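Local coordinates for protein copper chaperone CopZ (Staphylococcus aureus, PDB 6FF2) that binds copper(I) inside the cell, sequestering and transporting it, and delivers it to the copper-exporting P-type ATPase CopA, at residues 4-9 / 42-47; 15-20 / 32-37; 26-31 / 48-53. All coordinates share one frame; numbering follows the deposited sequence.

Contact 1: 4-9 / 42-47; sequences EILNVE and VSVQYD
Four backbone hydrogen bonds join Glu4 to Val44 and Leu6 to Val42, each pair bonded in both directions. The Glu4 N to Val44 O bond measures 2.9 Å, and Val44 N reaches Glu4 O at 2.8 Å. Leu6 and Val42 repeat the pattern with bonds of much the same length. Between these hydrogen-bonded pairs lies the non-hydrogen-bonded pair Ile5 and Ser43. Here CA-H groups make weaker contacts with the carbonyls, Ile5 CA lying 3.3 Å from Val42 O.

The two strands, 3-9 and 41-46, are the central antiparallel pair of the ferredoxin-like βαββαβ fold of heavy-metal-associated domains. Strand 30-36 flanks 41-46 on its other edge, and 66-67 flanks 3-9.

Apolar packing covers the face that carries Leu6, Val42 and Val44, where helix 53-62 closes over Leu6 and Val8. Leu6 CD1 meets Val44 CG2 at 3.7 Å. Further along, Val8 CG2 lies 3.6 Å from Val42 CG2, both methyls anti to their own carbonyl carbons. The valines, branched at the β carbon, suit an extended backbone and fill the layer between sheet and helices with compact methyls, while the longer Leu6 reaches over to Val44. Ile5 and Ser43 occupy the opposite face, where Ser43 OG is hydrogen-bonded to Gln3.

Polar and aromatic contacts take over near the start of strand 3-9. A chi1 of 68° sets the Tyr46 ring between its own backbone N and carbonyl carbon, bringing one ring edge to Glu4, with CE1 3.7 Å from Glu4 CB. Glu4 N lies in the ring plane at that edge. The phenol OH donates to a water 2.6 Å from it, and that water donates to Glu4 OE1.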
# COMPACT_ATOMS: atom_id res chain seq x y z
N GLU A 4 -23.12 6.30 -1.99
CA GLU A 4 -23.04 4.85 -1.74
C GLU A 4 -22.00 4.62 -0.70
O GLU A 4 -20.96 5.22 -0.74
CB GLU A 4 -22.64 4.14 -3.03
CG GLU A 4 -22.33 2.67 -2.92
CD GLU A 4 -23.46 1.78 -2.53
OE1 GLU A 4 -24.62 2.16 -2.55
OE2 GLU A 4 -23.10 0.61 -2.19
N ILE A 5 -22.31 3.78 0.28
CA ILE A 5 -21.33 3.30 1.24
C ILE A 5 -21.03 1.84 0.96
O ILE A 5 -21.93 1.00 1.07
CB ILE A 5 -21.78 3.57 2.67
CG1 ILE A 5 -22.01 5.11 2.87
CG2 ILE A 5 -20.75 3.04 3.65
CD1 ILE A 5 -22.66 5.43 4.17
N LEU A 6 -19.78 1.52 0.60
CA LEU A 6 -19.33 0.15 0.39
C LEU A 6 -18.62 -0.30 1.65
O LEU A 6 -17.89 0.50 2.28
CB LEU A 6 -18.50 -0.03 -0.85
CG LEU A 6 -19.22 0.38 -2.14
CD1 LEU A 6 -18.75 1.75 -2.56
CD2 LEU A 6 -19.00 -0.63 -3.28
N ASN A 7 -18.79 -1.57 2.00
CA ASN A 7 -18.04 -2.18 3.10
C ASN A 7 -16.94 -3.05 2.48
O ASN A 7 -17.23 -3.94 1.75
CB ASN A 7 -18.92 -3.00 3.95
CG ASN A 7 -19.65 -2.16 4.88
OD1 ASN A 7 -20.85 -2.05 4.73
ND2 ASN A 7 -18.96 -1.61 5.89
N VAL A 8 -15.68 -2.71 2.76
CA VAL A 8 -14.54 -3.28 2.05
C VAL A 8 -13.64 -3.90 3.06
O VAL A 8 -13.37 -3.29 4.10
CB VAL A 8 -13.79 -2.23 1.23
CG1 VAL A 8 -12.61 -2.84 0.50
CG2 VAL A 8 -14.68 -1.54 0.20
N GLU A 9 -13.23 -5.13 2.75
CA GLU A 9 -12.23 -5.87 3.55
C GLU A 9 -10.91 -5.90 2.84
O GLU A 9 -10.84 -6.06 1.60
CB GLU A 9 -12.70 -7.33 3.81
CG GLU A 9 -13.87 -7.35 4.74
CD GLU A 9 -14.39 -8.74 5.05
OE1 GLU A 9 -13.93 -9.75 4.49
OE2 GLU A 9 -15.32 -8.79 5.87
N VAL A 42 -16.31 2.72 2.68
CA VAL A 42 -15.94 3.64 1.64
C VAL A 42 -17.15 4.44 1.13
O VAL A 42 -18.10 3.82 0.68
CB VAL A 42 -15.31 2.86 0.47
CG1 VAL A 42 -14.78 3.85 -0.58
CG2 VAL A 42 -14.21 1.92 1.01
N SER A 43 -17.12 5.74 1.32
CA SER A 43 -18.21 6.61 0.92
C SER A 43 -17.94 7.18 -0.44
O SER A 43 -16.96 7.89 -0.64
CB SER A 43 -18.44 7.71 1.93
OG SER A 43 -19.48 8.61 1.47
N VAL A 44 -18.87 6.98 -1.38
CA VAL A 44 -18.71 7.44 -2.77
C VAL A 44 -19.86 8.40 -3.07
O VAL A 44 -21.03 8.07 -2.81
CB VAL A 44 -18.76 6.25 -3.71
CG1 VAL A 44 -18.62 6.71 -5.13
CG2 VAL A 44 -17.70 5.21 -3.38
N GLN A 45 -19.51 9.57 -3.54
CA GLN A 45 -20.47 10.56 -4.05
C GLN A 45 -20.48 10.42 -5.58
O GLN A 45 -19.41 10.47 -6.23
CB GLN A 45 -20.07 11.97 -3.67
CG GLN A 45 -19.99 12.17 -2.16
CD GLN A 45 -21.34 12.29 -1.51
OE1 GLN A 45 -22.34 12.63 -2.16
NE2 GLN A 45 -21.37 12.06 -0.24
N TYR A 46 -21.67 10.32 -6.17
CA TYR A 46 -21.74 10.01 -7.59
C TYR A 46 -23.07 10.45 -8.20
O TYR A 46 -24.05 10.66 -7.45
CB TYR A 46 -21.56 8.51 -7.81
CG TYR A 46 -22.70 7.62 -7.30
CD1 TYR A 46 -22.92 7.38 -5.97
CD2 TYR A 46 -23.59 7.01 -8.21
CE1 TYR A 46 -23.94 6.56 -5.51
CE2 TYR A 46 -24.62 6.20 -7.77
CZ TYR A 46 -24.81 5.97 -6.40
OH TYR A 46 -25.79 5.17 -5.99
N ASP A 47 -23.07 10.54 -9.53
CA ASP A 47 -24.28 10.84 -10.31
C ASP A 47 -24.89 9.47 -10.66
O ASP A 47 -24.28 8.73 -11.46
CB ASP A 47 -23.91 11.61 -11.56
CG ASP A 47 -25.13 11.95 -12.46
OD1 ASP A 47 -26.18 11.32 -12.25
OD2 ASP A 47 -24.94 12.79 -13.34
O HOH W 1 -26.28 4.76 -3.49

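Contact 2: 15-20 / 32-37. With CU1 (copper (I) ion), chain D; CU1 (copper (I) ion), chain C; CU1 (copper (I) ion), chain F.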
# COMPACT_ATOMS: atom_id res chain seq x y z
N HIS A 15 -1.64 3.29 1.69
CA HIS A 15 -1.49 2.90 0.29
C HIS A 15 -2.78 2.25 -0.27
O HIS A 15 -3.14 2.51 -1.43
CB HIS A 15 -0.38 1.87 0.13
CG HIS A 15 0.99 2.39 0.39
ND1 HIS A 15 1.80 1.86 1.37
CD2 HIS A 15 1.72 3.35 -0.25
CE1 HIS A 15 2.96 2.50 1.36
NE2 HIS A 15 2.95 3.38 0.37
N CYS A 16 -3.44 1.45 0.57
CA CYS A 16 -4.70 0.79 0.20
C CYS A 16 -5.78 1.87 -0.03
O CYS A 16 -6.48 1.87 -1.06
CB CYS A 16 -5.19 -0.17 1.27
SG CYS A 16 -4.12 -1.62 1.50
N LYS A 17 -5.84 2.80 0.90
CA LYS A 17 -6.75 3.94 0.79
C LYS A 17 -6.54 4.68 -0.51
O LYS A 17 -7.49 5.00 -1.26
CB LYS A 17 -6.64 4.83 1.99
CG LYS A 17 -7.25 6.23 1.88
CD LYS A 17 -7.29 6.82 3.27
CE LYS A 17 -7.68 8.27 3.28
NZ LYS A 17 -9.14 8.46 3.08
N SER A 18 -5.31 5.02 -0.83
CA SER A 18 -5.02 5.77 -2.01
C SER A 18 -5.44 5.01 -3.26
O SER A 18 -6.02 5.58 -4.20
CB SER A 18 -3.54 6.10 -2.02
OG SER A 18 -3.28 6.80 -3.18
N ALA A 19 -5.14 3.72 -3.29
CA ALA A 19 -5.44 2.91 -4.45
C ALA A 19 -6.96 2.80 -4.70
O ALA A 19 -7.39 2.78 -5.86
CB ALA A 19 -4.84 1.51 -4.30
N VAL A 20 -7.71 2.58 -3.62
CA VAL A 20 -9.18 2.45 -3.71
C VAL A 20 -9.75 3.79 -4.16
O VAL A 20 -10.58 3.82 -5.11
CB VAL A 20 -9.72 1.91 -2.39
CG1 VAL A 20 -11.25 2.06 -2.34
CG2 VAL A 20 -9.36 0.43 -2.23
N SER A 32 -16.43 11.82 -5.89
CA SER A 32 -15.40 11.65 -4.92
C SER A 32 -15.53 10.31 -4.22
O SER A 32 -16.60 9.67 -4.25
CB SER A 32 -15.48 12.81 -3.88
OG SER A 32 -16.58 12.68 -3.02
N ALA A 33 -14.47 9.88 -3.54
CA ALA A 33 -14.49 8.66 -2.77
C ALA A 33 -13.66 8.89 -1.50
O ALA A 33 -12.56 9.48 -1.59
CB ALA A 33 -13.89 7.51 -3.59
N ASP A 34 -14.16 8.42 -0.36
CA ASP A 34 -13.48 8.62 0.96
C ASP A 34 -13.48 7.30 1.71
O ASP A 34 -14.53 6.80 2.15
CB ASP A 34 -14.25 9.72 1.69
CG ASP A 34 -13.71 10.01 3.07
OD1 ASP A 34 -12.55 9.74 3.34
OD2 ASP A 34 -14.46 10.56 3.87
N VAL A 35 -12.29 6.70 1.82
CA VAL A 35 -12.06 5.49 2.57
C VAL A 35 -11.86 5.81 4.04
O VAL A 35 -11.01 6.65 4.39
CB VAL A 35 -10.80 4.76 2.07
CG1 VAL A 35 -10.41 3.64 3.06
CG2 VAL A 35 -11.03 4.27 0.60
N ASN A 36 -12.59 5.13 4.89
CA ASN A 36 -12.32 5.12 6.34
C ASN A 36 -11.61 3.83 6.67
O ASN A 36 -12.22 2.78 6.73
CB ASN A 36 -13.60 5.26 7.16
CG ASN A 36 -13.37 5.24 8.64
OD1 ASN A 36 -12.33 4.86 9.11
ND2 ASN A 36 -14.39 5.61 9.39
N LEU A 37 -10.30 3.90 6.90
CA LEU A 37 -9.51 2.68 7.14
C LEU A 37 -9.88 2.01 8.44
O LEU A 37 -9.71 0.80 8.57
CB LEU A 37 -8.01 3.01 7.15
CG LEU A 37 -7.41 3.27 5.78
CD1 LEU A 37 -5.98 3.75 5.99
CD2 LEU A 37 -7.44 2.04 4.88
CU CU1 D . 1.27 0.71 2.94
CU CU1 C . -2.19 -1.18 2.47
CU CU1 F . -2.22 -2.14 0.04
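In the ferredoxin-like fold of this copper chaperone, Lys17 and Val20, just beyond the CxxC copper site along helix 14-25, pack against Val35 of strand 30-36. The helix segment runs nearly antiparallel to the strand, their axes 8.3 Å apart at the closest. Cys16, the second cysteine of the motif, bridges two copper(I) ions through SG, at 2.2 Å to the copper of chain C and 2.5 Å to that of chain F. His15 ND1 holds a third copper, that of chain D, at 2.0 Å. Cys13 and residues of the second subunit complete the sites, so that the copper cluster joins the two copies; soft thiolates and an imidazole nitrogen are apt ligands for copper(I).

Further along the helix, Val20 CG1 and Val35 CG2 meet at 3.7 Å, the side chains crossing at about a right angle. β-branched valines fit here, stiff and short enough to join helix to sheet closely. Leu37 CD2 adds a methyl beside Lys17 CB. Lys17 serves in two ways, with an apolar stem and a charged end: the stem, extended from chi1 to chi3, slides antiparallel past Val35, with CG near Val35 CB. Its ammonium is paired chiefly with Glu21 on the same helix, while the salt bridge to Asp34 OD1 is long. A bend at chi4 (77°) brings Lys17 NZ to a lone pair of Val35 O, in the carbonyl plane, at 2.9 Å.

Contact 3: 26-31 / 48-53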
# COMPACT_ATOMS: atom_id res chain seq x y z
N ASN A 26 -11.49 7.32 -10.99
CA ASN A 26 -11.31 7.11 -12.42
C ASN A 26 -12.59 6.84 -13.17
O ASN A 26 -12.58 6.94 -14.37
CB ASN A 26 -10.40 5.90 -12.69
CG ASN A 26 -9.96 5.83 -14.13
OD1 ASN A 26 -9.36 6.80 -14.64
ND2 ASN A 26 -10.30 4.74 -14.82
N ILE A 27 -13.66 6.44 -12.46
CA ILE A 27 -14.91 6.13 -13.12
C ILE A 27 -15.66 7.41 -13.42
O ILE A 27 -15.90 8.21 -12.50
CB ILE A 27 -15.80 5.21 -12.28
CG1 ILE A 27 -15.03 3.96 -11.74
CG2 ILE A 27 -17.05 4.86 -13.06
CD1 ILE A 27 -15.77 3.16 -10.66
N ASP A 28 -16.10 7.55 -14.67
CA ASP A 28 -16.90 8.73 -15.06
C ASP A 28 -18.24 8.66 -14.34
O ASP A 28 -18.93 7.62 -14.35
CB ASP A 28 -17.11 8.75 -16.57
CG ASP A 28 -17.91 9.99 -17.07
OD1 ASP A 28 -17.69 11.08 -16.50
OD2 ASP A 28 -18.76 9.88 -18.01
N GLY A 29 -18.56 9.77 -13.67
CA GLY A 29 -19.77 9.88 -12.85
C GLY A 29 -19.54 9.76 -11.35
O GLY A 29 -20.41 10.07 -10.52
N VAL A 30 -18.35 9.25 -10.93
CA VAL A 30 -17.94 9.32 -9.52
C VAL A 30 -17.30 10.65 -9.28
O VAL A 30 -16.40 11.07 -10.00
CB VAL A 30 -16.96 8.20 -9.17
CG1 VAL A 30 -16.38 8.42 -7.80
CG2 VAL A 30 -17.67 6.88 -9.25
N THR A 31 -17.85 11.35 -8.29
CA THR A 31 -17.43 12.70 -7.94
C THR A 31 -16.32 12.69 -6.90
O THR A 31 -15.38 13.45 -7.00
CB THR A 31 -18.64 13.52 -7.51
OG1 THR A 31 -19.64 13.43 -8.56
CG2 THR A 31 -18.25 14.91 -7.22
N ASP A 48 -26.02 9.15 -10.05
CA ASP A 48 -26.64 7.83 -10.17
C ASP A 48 -27.29 7.64 -11.54
O ASP A 48 -27.71 6.52 -11.87
CB ASP A 48 -27.59 7.47 -9.04
CG ASP A 48 -28.88 8.28 -9.07
OD1 ASP A 48 -28.94 9.34 -9.69
OD2 ASP A 48 -29.83 7.89 -8.40
N SER A 49 -27.28 8.65 -12.40
CA SER A 49 -27.68 8.46 -13.79
C SER A 49 -26.54 7.96 -14.61
O SER A 49 -26.75 7.40 -15.71
CB SER A 49 -28.21 9.74 -14.40
OG SER A 49 -29.48 9.97 -13.89
N LYS A 50 -25.29 8.10 -14.12
CA LYS A 50 -24.10 7.80 -14.93
C LYS A 50 -23.36 6.56 -14.50
O LYS A 50 -22.84 5.84 -15.33
CB LYS A 50 -23.14 8.94 -14.87
CG LYS A 50 -23.63 10.09 -15.66
CD LYS A 50 -22.64 11.24 -15.64
CE LYS A 50 -21.26 10.89 -16.19
NZ LYS A 50 -20.48 12.17 -16.17
N VAL A 51 -23.38 6.28 -13.20
CA VAL A 51 -22.56 5.17 -12.68
C VAL A 51 -23.39 4.29 -11.80
O VAL A 51 -24.23 4.75 -11.04
CB VAL A 51 -21.24 5.69 -12.07
CG1 VAL A 51 -21.45 6.61 -10.98
CG2 VAL A 51 -20.41 4.51 -11.56
N ALA A 52 -23.19 2.96 -11.97
CA ALA A 52 -23.81 1.98 -11.14
C ALA A 52 -22.90 1.51 -9.98
O ALA A 52 -21.68 1.49 -10.14
CB ALA A 52 -24.16 0.75 -12.00
N VAL A 53 -23.52 1.04 -8.90
CA VAL A 53 -22.73 0.54 -7.81
C VAL A 53 -21.89 -0.68 -8.26
O VAL A 53 -20.79 -0.89 -7.78
CB VAL A 53 -23.63 0.24 -6.61
CG1 VAL A 53 -22.85 -0.48 -5.52
CG2 VAL A 53 -24.15 1.58 -6.08
O HOH W 2 -19.69 5.38 -15.58
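The Asp28 carboxylate receives the Lys50 ammonium from above its plane: Lys50 NZ lies 3.0 Å from Asp28 OD1, along a direction 41° out of the plane. Lys50 CE stays close to the other oxygen, 3.3 Å from Asp28 OD2, so the end of the lysine sits above the plane of the carboxylate, on the side of its oxygens. This salt bridge is a hydrogen bond as well. Lys50 bends at chi3 (59°) to meet Asp28; a short carboxylate and a long, flexible lysine, both charged, suit this solvent-exposed place.

Ile27 to Val30 form a type II β turn, closed by Val30 N to Ile27 O, which leads from helix 14-25 into strand 30-36. The other segment links strand 41-46 to helix 53-62, so the contact ties together two connections at one end of the ferredoxin-like fold. Gly29 takes the third position of the turn with phi 102°, a conformation easy for a residue lacking a β carbon, and its bare CA lets the lysine stem pass, Lys50 CE at 3.8 Å.

Beneath the charges the packing is mostly apolar. Val51 divides its methyls: CG2 meets Ile27 CG2 at 3.7 Å, the two side chains roughly perpendicular, while CG1 packs on a backbone carbonyl, 3.6 Å from Gly29 O, and lies near Val30 CG2. A water donates to both Asp28 O and Lys50 O, more closely to Asp28 O, at 2.7 Å.

Contact 1 lies nearest the middle of the chain and is built mainly from backbone bonds between central strands, with apolar side chains on the helix-covered face. Contact 2, somewhat farther out, adds helix 14-25 to the same sheet: strand 30-36 borders 41-46, and Ser43 O probably bonds Asp34 N, while Val42 CG1 packs on Val35 CG2. Contact 3, the farthest out and nearest the surface, takes the turn leading into strand 30-36 and joins loops; Gly29 O probably bonds Asp47 N. Contacts 2 and 3 fall on opposite sides of the chain's centre, about 17 Å apart between centres. Both place a lysine at the surface, beside valine packing, yet only contact 2 holds copper ligands.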